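Local coordinates for protein type II restriction enzyme AgeI (Thalassobius gelatinovorus, PDB 5DWA) that recognises the double-stranded DNA sequence 5'-ACCGGT-3' and cleaves it after the first A, at residues N62-V70 with S195-P203; V210-P218 with N241-A249. All blocks are in the same frame, centred on the assembly; numbering follows the deposited sequence. Where two conformers were deposited one is given.

In the fold
Contact 1 closes before contact 2 opens along the chain, and their centres lie about 12 Å apart. Contact 1 sets the start of helix 63-78 against the segment leaving strand 191-196, a strand of the mixed sheet of this PD-(D/E)XK nuclease. Contact 2 joins the loops that follow strands 191-196 and 236-239, neighbours in that sheet. The two meet at D198, whose carboxylate takes T244 OG1 and E214 N, and at the salt bridge from D65 to R243. N211 also binds S64 and K200. The loops at this end of the sheet, including the segment that carries K200 to the DNA bases, are thus tied to one another and to helix 63-78.

Contact 1 (N62-V70 with S195-P203); sequences NPSDLWHHV and STLDVKSFP. With nucleotides of chain C; nucleotides of chain D.
The first turns of helix 63-78 pack through S64, W67 and H68 on the segment that leaves strand 191-196 and runs on to the bound DNA. S64 OG donates to the carbonyl oxygen of L197, 2.6 Å from OG to O, approaching tilted 32° from the carbonyl plane. The same hydroxyl receives N211 ND2, which gives this buried oxygen a second partner. V199 CG2 lies 3.2 Å from S64 OG. W67 is swung out with CG anti to its backbone N (chi1 -172°), presenting one indole face to L197; the methyl CD1 sits over the five-membered ring, 3.6 Å from its centroid, in a CH-pi contact, while F51 meets W67 edge to face. On the next helix residue, the H68 imidazole has V199 CG1 over one face, 3.8 Å from the ring centroid. The helix begins at an N-cap: N62 OD1 accepts from S64 N, which approaches from above the amide plane. Across the segment an ST turn, with T196 OG1 accepting from D198 N, bends the chain where the strand of the nuclease sheet ends. At the imidazole edge, in the ring plane, H68 NE2 and S201 OG share a hydrogen bond of 2.8 Å, doubtful in that S201 has two conformers. Beyond V199 the chain turns K200 away from the helix, and its NZ donates to O4 of DT9 of chain C at 2.8 Å, with N7 of DG8 of chain C, likewise a major-groove base atom, 3.1 Å from NZ.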
loop_
_atom_site.group_PDB
_atom_site.type_symbol
_atom_site.label_atom_id
_atom_site.label_comp_id
_atom_site.label_asym_id
_atom_site.label_seq_id
_atom_site.Cartn_x
_atom_site.Cartn_y
_atom_site.Cartn_z
ATOM N N ASN A 62 26.593 2.652 2.767
ATOM C CA ASN A 62 25.337 3.041 2.153
ATOM C C ASN A 62 24.241 3.024 3.222
ATOM O O ASN A 62 23.909 1.971 3.764
ATOM C CB ASN A 62 25.009 2.100 0.984
ATOM C CG ASN A 62 23.776 2.523 0.209
ATOM O OD1 ASN A 62 22.931 3.267 0.714
ATOM N ND2 ASN A 62 23.668 2.053 -1.031
ATOM N N PRO A 63 23.674 4.202 3.532
ATOM C CA PRO A 63 22.672 4.261 4.600
ATOM C C PRO A 63 21.504 3.320 4.329
ATOM O O PRO A 63 21.009 2.642 5.223
ATOM C CB PRO A 63 22.222 5.727 4.575
ATOM C CG PRO A 63 23.386 6.470 3.990
ATOM C CD PRO A 63 23.963 5.528 2.964
ATOM N N SER A 64 21.091 3.256 3.074
ATOM C CA SER A 64 19.987 2.380 2.699
ATOM C C SER A 64 20.329 0.913 2.976
ATOM O O SER A 64 19.461 0.141 3.386
ATOM C CB SER A 64 19.627 2.583 1.230
ATOM O OG SER A 64 18.437 1.901 0.890
ATOM N N ASP A 65 21.592 0.542 2.770
ATOM C CA ASP A 65 22.047 -0.815 3.073
ATOM C C ASP A 65 22.095 -1.069 4.578
ATOM O O ASP A 65 21.800 -2.173 5.027
ATOM C CB ASP A 65 23.431 -1.082 2.461
ATOM C CG ASP A 65 23.370 -1.372 0.972
ATOM O OD1 ASP A 65 22.326 -1.113 0.343
ATOM O OD2 ASP A 65 24.381 -1.858 0.427
ATOM N N LEU A 66 22.443 -0.052 5.365
ATOM C CA LEU A 66 22.432 -0.225 6.810
ATOM C C LEU A 66 21.012 -0.471 7.291
ATOM O O LEU A 66 20.774 -1.271 8.188
ATOM C CB LEU A 66 23.023 0.986 7.526
ATOM C CG LEU A 66 24.522 1.217 7.343
ATOM C CD1 LEU A 66 24.930 2.521 7.997
ATOM C CD2 LEU A 66 25.301 0.051 7.942
ATOM N N TRP A 67 20.058 0.231 6.694
ATOM C CA TRP A 67 18.666 0.040 7.069
ATOM C C TRP A 67 18.172 -1.341 6.658
ATOM O O TRP A 67 17.566 -2.061 7.451
ATOM C CB TRP A 67 17.801 1.118 6.422
ATOM C CG TRP A 67 16.383 1.165 6.863
ATOM C CD1 TRP A 67 15.340 0.422 6.394
ATOM C CD2 TRP A 67 15.843 2.045 7.849
ATOM N NE1 TRP A 67 14.172 0.785 7.038
ATOM C CE2 TRP A 67 14.461 1.779 7.935
ATOM C CE3 TRP A 67 16.399 3.042 8.662
ATOM C CZ2 TRP A 67 13.623 2.479 8.821
ATOM C CZ3 TRP A 67 15.566 3.742 9.526
ATOM C CH2 TRP A 67 14.188 3.457 9.596
ATOM N N HIS A 68 18.429 -1.696 5.400
ATOM C CA HIS A 68 17.827 -2.873 4.797
ATOM C C HIS A 68 18.560 -4.168 5.105
ATOM O O HIS A 68 17.916 -5.188 5.341
ATOM C CB HIS A 68 17.736 -2.687 3.276
ATOM C CG HIS A 68 17.111 -3.841 2.560
ATOM N ND1 HIS A 68 15.854 -4.313 2.864
ATOM C CD2 HIS A 68 17.574 -4.617 1.552
ATOM C CE1 HIS A 68 15.569 -5.335 2.075
ATOM N NE2 HIS A 68 16.596 -5.538 1.270
ATOM N N HIS A 69 19.892 -4.140 5.081
ATOM C CA HIS A 69 20.667 -5.368 5.269
ATOM C C HIS A 69 21.081 -5.585 6.719
ATOM O O HIS A 69 21.442 -6.702 7.086
ATOM C CB HIS A 69 21.929 -5.383 4.385
ATOM C CG HIS A 69 21.650 -5.531 2.922
ATOM N ND1 HIS A 69 20.716 -6.410 2.424
ATOM C CD2 HIS A 69 22.201 -4.920 1.846
ATOM C CE1 HIS A 69 20.691 -6.331 1.108
ATOM N NE2 HIS A 69 21.586 -5.433 0.729
ATOM N N VAL A 70 21.037 -4.536 7.543
ATOM C CA VAL A 70 21.450 -4.680 8.943
ATOM C C VAL A 70 20.267 -4.562 9.899
ATOM O O VAL A 70 19.872 -5.546 10.514
ATOM C CB VAL A 70 22.529 -3.644 9.335
ATOM C CG1 VAL A 70 22.944 -3.819 10.806
ATOM C CG2 VAL A 70 23.728 -3.770 8.416
ATOM N N SER A 195 11.549 12.406 0.796
ATOM C CA SER A 195 12.775 11.911 1.405
ATOM C C SER A 195 12.672 10.404 1.478
ATOM O O SER A 195 11.668 9.879 1.954
ATOM C CB SER A 195 12.985 12.509 2.798
ATOM O OG SER A 195 13.067 13.921 2.719
ATOM N N THR A 196 13.685 9.700 0.988
ATOM C CA THR A 196 13.566 8.269 0.906
ATOM C C THR A 196 14.887 7.568 1.116
ATOM O O THR A 196 15.943 8.115 0.821
ATOM C CB THR A 196 12.950 7.864 -0.460
ATOM O OG1 THR A 196 12.684 6.456 -0.467
ATOM C CG2 THR A 196 13.865 8.260 -1.644
ATOM N N LEU A 197 14.815 6.357 1.650
ATOM C CA LEU A 197 15.980 5.487 1.681
ATOM C C LEU A 197 16.082 4.696 0.379
ATOM O O LEU A 197 17.089 4.011 0.151
ATOM C CB LEU A 197 15.914 4.536 2.878
ATOM C CG LEU A 197 15.954 5.240 4.231
ATOM C CD1 LEU A 197 15.912 4.212 5.332
ATOM C CD2 LEU A 197 17.198 6.101 4.336
ATOM N N ASP A 198 15.042 4.786 -0.453
ATOM C CA ASP A 198 14.983 4.100 -1.754
ATOM C C ASP A 198 15.439 2.650 -1.608
ATOM O O ASP A 198 16.322 2.188 -2.333
ATOM C CB ASP A 198 15.833 4.838 -2.798
ATOM C CG ASP A 198 15.601 4.327 -4.231
ATOM O OD1 ASP A 198 14.556 3.695 -4.495
ATOM O OD2 ASP A 198 16.466 4.580 -5.096
ATOM N N VAL A 199 14.858 1.954 -0.638
ATOM C CA VAL A 199 15.181 0.549 -0.415
ATOM C C VAL A 199 14.461 -0.351 -1.408
ATOM O O VAL A 199 13.231 -0.313 -1.511
ATOM C CB VAL A 199 14.809 0.095 1.007
ATOM C CG1 VAL A 199 14.933 -1.440 1.137
ATOM C CG2 VAL A 199 15.678 0.787 2.039
ATOM N N LYS A 200 15.228 -1.157 -2.135
ATOM C CA LYS A 200 14.681 -2.298 -2.867
ATOM C C LYS A 200 15.802 -3.218 -3.281
ATOM O O LYS A 200 16.665 -2.846 -4.078
ATOM C CB LYS A 200 13.892 -1.889 -4.112
ATOM C CG LYS A 200 13.313 -3.075 -4.911
ATOM C CD LYS A 200 12.317 -3.903 -4.088
ATOM C CE LYS A 200 11.647 -4.982 -4.952
ATOM N NZ LYS A 200 10.622 -5.766 -4.189
ATOM N N SER A 201 15.791 -4.425 -2.737
ATOM C CA SER A 201 16.668 -5.482 -3.222
ATOM C C SER A 201 15.810 -6.685 -3.543
ATOM O O SER A 201 14.778 -6.905 -2.912
ATOM C CB SER A 201 17.744 -5.840 -2.198
ATOM O OG SER A 201 17.235 -6.724 -1.215
ATOM N N PHE A 202 16.237 -7.467 -4.527
ATOM C CA PHE A 202 15.513 -8.657 -4.904
ATOM C C PHE A 202 16.255 -9.825 -4.273
ATOM O O PHE A 202 17.412 -10.076 -4.602
ATOM C CB PHE A 202 15.416 -8.784 -6.425
ATOM C CG PHE A 202 14.532 -7.749 -7.057
ATOM C CD1 PHE A 202 13.212 -8.038 -7.351
ATOM C CD2 PHE A 202 15.012 -6.479 -7.343
ATOM C CE1 PHE A 202 12.388 -7.092 -7.939
ATOM C CE2 PHE A 202 14.193 -5.527 -7.929
ATOM C CZ PHE A 202 12.884 -5.834 -8.227
ATOM N N PRO A 203 15.619 -10.498 -3.308
ATOM C CA PRO A 203 16.310 -11.619 -2.677
ATOM C C PRO A 203 16.263 -12.834 -3.588
ATOM O O PRO A 203 15.340 -12.947 -4.403
ATOM C CB PRO A 203 15.506 -11.849 -1.396
ATOM C CG PRO A 203 14.115 -11.438 -1.766
ATOM C CD PRO A 203 14.290 -10.259 -2.711
ATOM P P DT C 9 9.881 -14.635 -1.323
ATOM O OP1 DT C 9 9.606 -15.916 -0.649
ATOM O OP2 DT C 9 11.194 -14.387 -1.967
ATOM O "O5'" DT C 9 8.726 -14.388 -2.384
ATOM C "C5'" DT C 9 7.391 -14.371 -1.956
ATOM C "C4'" DT C 9 6.511 -13.823 -3.048
ATOM O "O4'" DT C 9 6.913 -12.486 -3.358
ATOM C "C3'" DT C 9 6.567 -14.582 -4.374
ATOM O "O3'" DT C 9 5.317 -15.207 -4.569
ATOM C "C2'" DT C 9 6.864 -13.487 -5.433
ATOM C "C1'" DT C 9 6.537 -12.216 -4.675
ATOM N N1 DT C 9 7.286 -11.007 -5.074
ATOM C C2 DT C 9 6.592 -9.924 -5.540
ATOM O O2 DT C 9 5.388 -9.936 -5.724
ATOM N N3 DT C 9 7.363 -8.825 -5.799
ATOM C C4 DT C 9 8.727 -8.699 -5.615
ATOM O O4 DT C 9 9.332 -7.664 -5.869
ATOM C C5 DT C 9 9.394 -9.871 -5.108
ATOM C C7 DT C 9 10.877 -9.859 -4.879
ATOM C C6 DT C 9 8.647 -10.949 -4.848
ATOM P P DG C 8 11.977 -8.345 1.102
ATOM O OP1 DG C 8 12.681 -8.484 2.401
ATOM O OP2 DG C 8 12.663 -7.657 -0.016
ATOM O "O5'" DG C 8 11.541 -9.800 0.658
ATOM C "C5'" DG C 8 10.800 -10.592 1.583
ATOM C "C4'" DG C 8 9.747 -11.418 0.872
ATOM O "O4'" DG C 8 8.713 -10.554 0.329
ATOM C "C3'" DG C 8 10.261 -12.245 -0.281
ATOM O "O3'" DG C 8 9.596 -13.492 -0.232
ATOM C "C2'" DG C 8 9.888 -11.402 -1.523
ATOM C "C1'" DG C 8 8.602 -10.733 -1.086
ATOM N N9 DG C 8 8.374 -9.404 -1.640
ATOM C C8 DG C 8 9.283 -8.379 -1.752
ATOM N N7 DG C 8 8.758 -7.268 -2.224
ATOM C C5 DG C 8 7.413 -7.575 -2.377
ATOM C C6 DG C 8 6.350 -6.781 -2.847
ATOM O O6 DG C 8 6.386 -5.598 -3.189
ATOM N N1 DG C 8 5.144 -7.477 -2.869
ATOM C C2 DG C 8 4.983 -8.789 -2.482
ATOM N N2 DG C 8 3.734 -9.304 -2.564
ATOM N N3 DG C 8 5.979 -9.543 -2.044
ATOM C C4 DG C 8 7.158 -8.877 -2.025
ATOM P P DC D 2 13.613 -3.922 -15.311
ATOM O OP1 DC D 2 14.106 -2.979 -16.344
ATOM O OP2 DC D 2 14.527 -4.447 -14.272
ATOM O "O5'" DC D 2 12.358 -3.230 -14.594
ATOM C "C5'" DC D 2 11.538 -2.319 -15.310
ATOM C "C4'" DC D 2 10.189 -2.159 -14.638
ATOM O "O4'" DC D 2 9.683 -3.457 -14.234
ATOM C "C3'" DC D 2 10.174 -1.335 -13.360
ATOM O "O3'" DC D 2 8.852 -0.948 -13.154
ATOM C "C2'" DC D 2 10.568 -2.391 -12.336
ATOM C "C1'" DC D 2 9.683 -3.535 -12.817
ATOM N N1 DC D 2 10.129 -4.903 -12.422
ATOM C C2 DC D 2 9.225 -5.957 -12.546
ATOM O O2 DC D 2 8.090 -5.718 -12.978
ATOM N N3 DC D 2 9.618 -7.209 -12.200
ATOM C C4 DC D 2 10.851 -7.417 -11.743
ATOM N N4 DC D 2 11.190 -8.670 -11.411
ATOM C C5 DC D 2 11.794 -6.351 -11.609
ATOM C C6 DC D 2 11.394 -5.119 -11.956
#

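Contact 2 (V210-P218 with N241-A249); sequences VNRGELGTP and NLRTSPSNA
One backbone oxygen, N211 O, takes two side-chain donors from the facing loop, N241 and R243; both segments are loop throughout. N241 ND2 makes the straighter bond, 3.0 Å to N211 O with 168° at the hydrogen; the oxygen lies in the amide plane of N241, whereas the nitrogen sits above the carbonyl plane of N211. R243 NH1 adds a weak bond of 2.9 Å to the same N211 O, and its guanidinium also forms a salt bridge with D65. V210 CG1 packs over a face of that guanidinium, 3.7 Å from R243 NE, the two side chains crossing at about a right angle. The R243 chain is extended from CG to NE, which carries its head group to N211 and V210. Both donors come from one type I turn, N241 to T244, in which N241 OD1 accepts from R243 N as an Asx turn; its amide is therefore gripped at both ends, which probably fixes its rotation. Farther along, water joins the loops: one molecule donates to both R212 O and R243 O, and a second donates to G216 O while accepting from S245 N. L215 CD1 meets T244 CG2 at 3.6 Å. Toward the far end of the loops, the P218 ring crosses N248 obliquely, with P218 CB 3.3 Å from N248 ND2. R225, on helix 223-230, donates to L215 O and S245 O. That helix and strand 257-259 both touch L215, T244 also packs on the strand, and at the other end helix 63-78 meets N211 and N241.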
loop_
_atom_site.group_PDB
_atom_site.type_symbol
_atom_site.label_atom_id
_atom_site.label_comp_id
_atom_site.label_asym_id
_atom_site.label_seq_id
_atom_site.Cartn_x
_atom_site.Cartn_y
_atom_site.Cartn_z
ATOM N N VAL A 210 21.343 -7.106 -4.144
ATOM C CA VAL A 210 21.950 -5.786 -4.206
ATOM C C VAL A 210 20.843 -4.731 -4.178
ATOM O O VAL A 210 19.899 -4.777 -4.958
ATOM C CB VAL A 210 22.836 -5.623 -5.455
ATOM C CG1 VAL A 210 23.482 -4.249 -5.478
ATOM C CG2 VAL A 210 23.916 -6.707 -5.460
ATOM N N ASN A 211 20.976 -3.784 -3.262
ATOM C CA ASN A 211 19.935 -2.806 -2.988
ATOM C C ASN A 211 19.996 -1.610 -3.941
ATOM O O ASN A 211 20.521 -0.546 -3.600
ATOM C CB ASN A 211 20.073 -2.397 -1.524
ATOM C CG ASN A 211 19.111 -1.308 -1.105
ATOM O OD1 ASN A 211 18.039 -1.142 -1.682
ATOM N ND2 ASN A 211 19.494 -0.570 -0.076
ATOM N N ARG A 212 19.448 -1.802 -5.137
ATOM C CA ARG A 212 19.583 -0.825 -6.205
ATOM C C ARG A 212 18.488 0.234 -6.185
ATOM O O ARG A 212 18.562 1.216 -6.915
ATOM C CB ARG A 212 19.595 -1.532 -7.565
ATOM C CG ARG A 212 20.756 -2.490 -7.709
ATOM C CD ARG A 212 20.859 -3.048 -9.113
ATOM N NE ARG A 212 22.057 -3.872 -9.229
ATOM C CZ ARG A 212 22.107 -5.161 -8.906
ATOM N NH1 ARG A 212 21.018 -5.785 -8.475
ATOM N NH2 ARG A 212 23.245 -5.834 -9.022
ATOM N N GLY A 213 17.464 0.032 -5.361
ATOM C CA GLY A 213 16.369 0.991 -5.320
ATOM C C GLY A 213 15.443 0.914 -6.526
ATOM O O GLY A 213 15.548 0.002 -7.348
ATOM N N GLU A 214 14.548 1.889 -6.644
ATOM C CA GLU A 214 13.465 1.822 -7.619
ATOM C C GLU A 214 13.329 3.079 -8.471
ATOM O O GLU A 214 12.264 3.335 -9.031
ATOM C CB GLU A 214 12.141 1.547 -6.897
ATOM C CG GLU A 214 12.124 0.213 -6.179
ATOM C CD GLU A 214 10.863 -0.037 -5.375
ATOM O OE1 GLU A 214 10.795 0.405 -4.208
ATOM O OE2 GLU A 214 9.948 -0.698 -5.907
ATOM N N LEU A 215 14.401 3.853 -8.578
ATOM C CA LEU A 215 14.343 5.107 -9.313
ATOM C C LEU A 215 14.997 5.057 -10.695
ATOM O O LEU A 215 14.979 6.048 -11.416
ATOM C CB LEU A 215 14.962 6.231 -8.474
ATOM C CG LEU A 215 14.034 6.725 -7.360
ATOM C CD1 LEU A 215 14.775 7.555 -6.312
ATOM C CD2 LEU A 215 12.889 7.535 -7.980
ATOM N N GLY A 216 15.557 3.912 -11.076
ATOM C CA GLY A 216 16.143 3.786 -12.402
ATOM C C GLY A 216 17.227 4.816 -12.661
ATOM O O GLY A 216 17.928 5.233 -11.744
ATOM N N THR A 217 17.361 5.235 -13.916
ATOM C CA THR A 217 18.357 6.226 -14.298
ATOM C C THR A 217 17.684 7.287 -15.159
ATOM O O THR A 217 16.588 7.055 -15.653
ATOM C CB THR A 217 19.515 5.589 -15.085
ATOM O OG1 THR A 217 19.005 5.072 -16.320
ATOM C CG2 THR A 217 20.167 4.461 -14.284
ATOM N N PRO A 218 18.327 8.455 -15.338
ATOM C CA PRO A 218 17.746 9.430 -16.272
ATOM C C PRO A 218 17.523 8.853 -17.669
ATOM O O PRO A 218 16.488 9.117 -18.282
ATOM C CB PRO A 218 18.793 10.541 -16.305
ATOM C CG PRO A 218 19.417 10.489 -14.954
ATOM C CD PRO A 218 19.463 9.025 -14.592
ATOM N N ASN A 241 20.025 6.284 -0.545
ATOM C CA ASN A 241 20.640 5.111 -1.143
ATOM C C ASN A 241 21.748 5.600 -2.054
ATOM O O ASN A 241 21.468 6.231 -3.068
ATOM C CB ASN A 241 19.611 4.296 -1.929
ATOM C CG ASN A 241 20.153 2.958 -2.397
ATOM O OD1 ASN A 241 21.356 2.797 -2.594
ATOM N ND2 ASN A 241 19.262 1.985 -2.574
ATOM N N LEU A 242 23.003 5.313 -1.703
ATOM C CA LEU A 242 24.124 5.779 -2.519
ATOM C C LEU A 242 24.083 5.248 -3.962
ATOM O O LEU A 242 24.764 5.787 -4.832
ATOM C CB LEU A 242 25.451 5.399 -1.866
ATOM C CG LEU A 242 25.667 5.956 -0.458
ATOM C CD1 LEU A 242 27.062 5.591 0.067
ATOM C CD2 LEU A 242 25.443 7.465 -0.440
ATOM N N ARG A 243 23.287 4.206 -4.215
ATOM C CA ARG A 243 23.125 3.669 -5.574
ATOM C C ARG A 243 22.077 4.383 -6.419
ATOM O O ARG A 243 22.009 4.172 -7.631
ATOM C CB ARG A 243 22.776 2.182 -5.522
ATOM C CG ARG A 243 23.890 1.336 -4.959
ATOM C CD ARG A 243 23.630 -0.142 -5.182
ATOM N NE ARG A 243 24.508 -0.915 -4.320
ATOM C CZ ARG A 243 24.285 -1.103 -3.021
ATOM N NH1 ARG A 243 23.197 -0.592 -2.447
ATOM N NH2 ARG A 243 25.142 -1.796 -2.290
ATOM N N THR A 244 21.257 5.225 -5.791
ATOM C CA THR A 244 20.285 6.009 -6.533
ATOM C C THR A 244 21.023 6.917 -7.506
ATOM O O THR A 244 21.999 7.565 -7.131
ATOM C CB THR A 244 19.406 6.876 -5.598
ATOM O OG1 THR A 244 18.742 6.040 -4.639
ATOM C CG2 THR A 244 18.378 7.658 -6.404
ATOM N N SER A 245 20.571 6.946 -8.757
ATOM C CA SER A 245 21.155 7.858 -9.729
ATOM C C SER A 245 20.554 9.242 -9.552
ATOM O O SER A 245 19.337 9.397 -9.588
ATOM C CB SER A 245 20.928 7.363 -11.155
ATOM O OG SER A 245 21.594 6.132 -11.367
ATOM N N PRO A 246 21.410 10.250 -9.352
ATOM C CA PRO A 246 20.892 11.615 -9.250
ATOM C C PRO A 246 20.360 12.110 -10.584
ATOM O O PRO A 246 20.680 11.562 -11.639
ATOM C CB PRO A 246 22.114 12.426 -8.811
ATOM C CG PRO A 246 23.287 11.612 -9.241
ATOM C CD PRO A 246 22.859 10.186 -9.102
ATOM N N SER A 247 19.533 13.144 -10.523
ATOM C CA SER A 247 19.050 13.798 -11.724
ATOM C C SER A 247 20.201 14.433 -12.493
ATOM O O SER A 247 21.200 14.837 -11.900
ATOM C CB SER A 247 18.017 14.863 -11.362
ATOM O OG SER A 247 16.850 14.273 -10.825
ATOM N N ASN A 248 20.051 14.525 -13.812
ATOM C CA ASN A 248 20.944 15.352 -14.613
ATOM C C ASN A 248 20.776 16.821 -14.227
ATOM O O ASN A 248 19.892 17.165 -13.438
ATOM C CB ASN A 248 20.671 15.156 -16.108
ATOM C CG ASN A 248 20.993 13.752 -16.580
ATOM O OD1 ASN A 248 21.905 13.105 -16.069
ATOM N ND2 ASN A 248 20.241 13.274 -17.565
ATOM N N ALA A 249 21.612 17.689 -14.792
ATOM C CA ALA A 249 21.590 19.110 -14.451
ATOM C C ALA A 249 20.230 19.745 -14.736
ATOM O O ALA A 249 19.798 20.656 -14.031
ATOM C CB ALA A 249 22.684 19.848 -15.205
HETATM O O HOH W 1 20.429 1.846 -8.756
HETATM O O HOH W 2 18.296 5.313 -9.199
HETATM O O HOH W 3 20.676 3.482 -10.923
#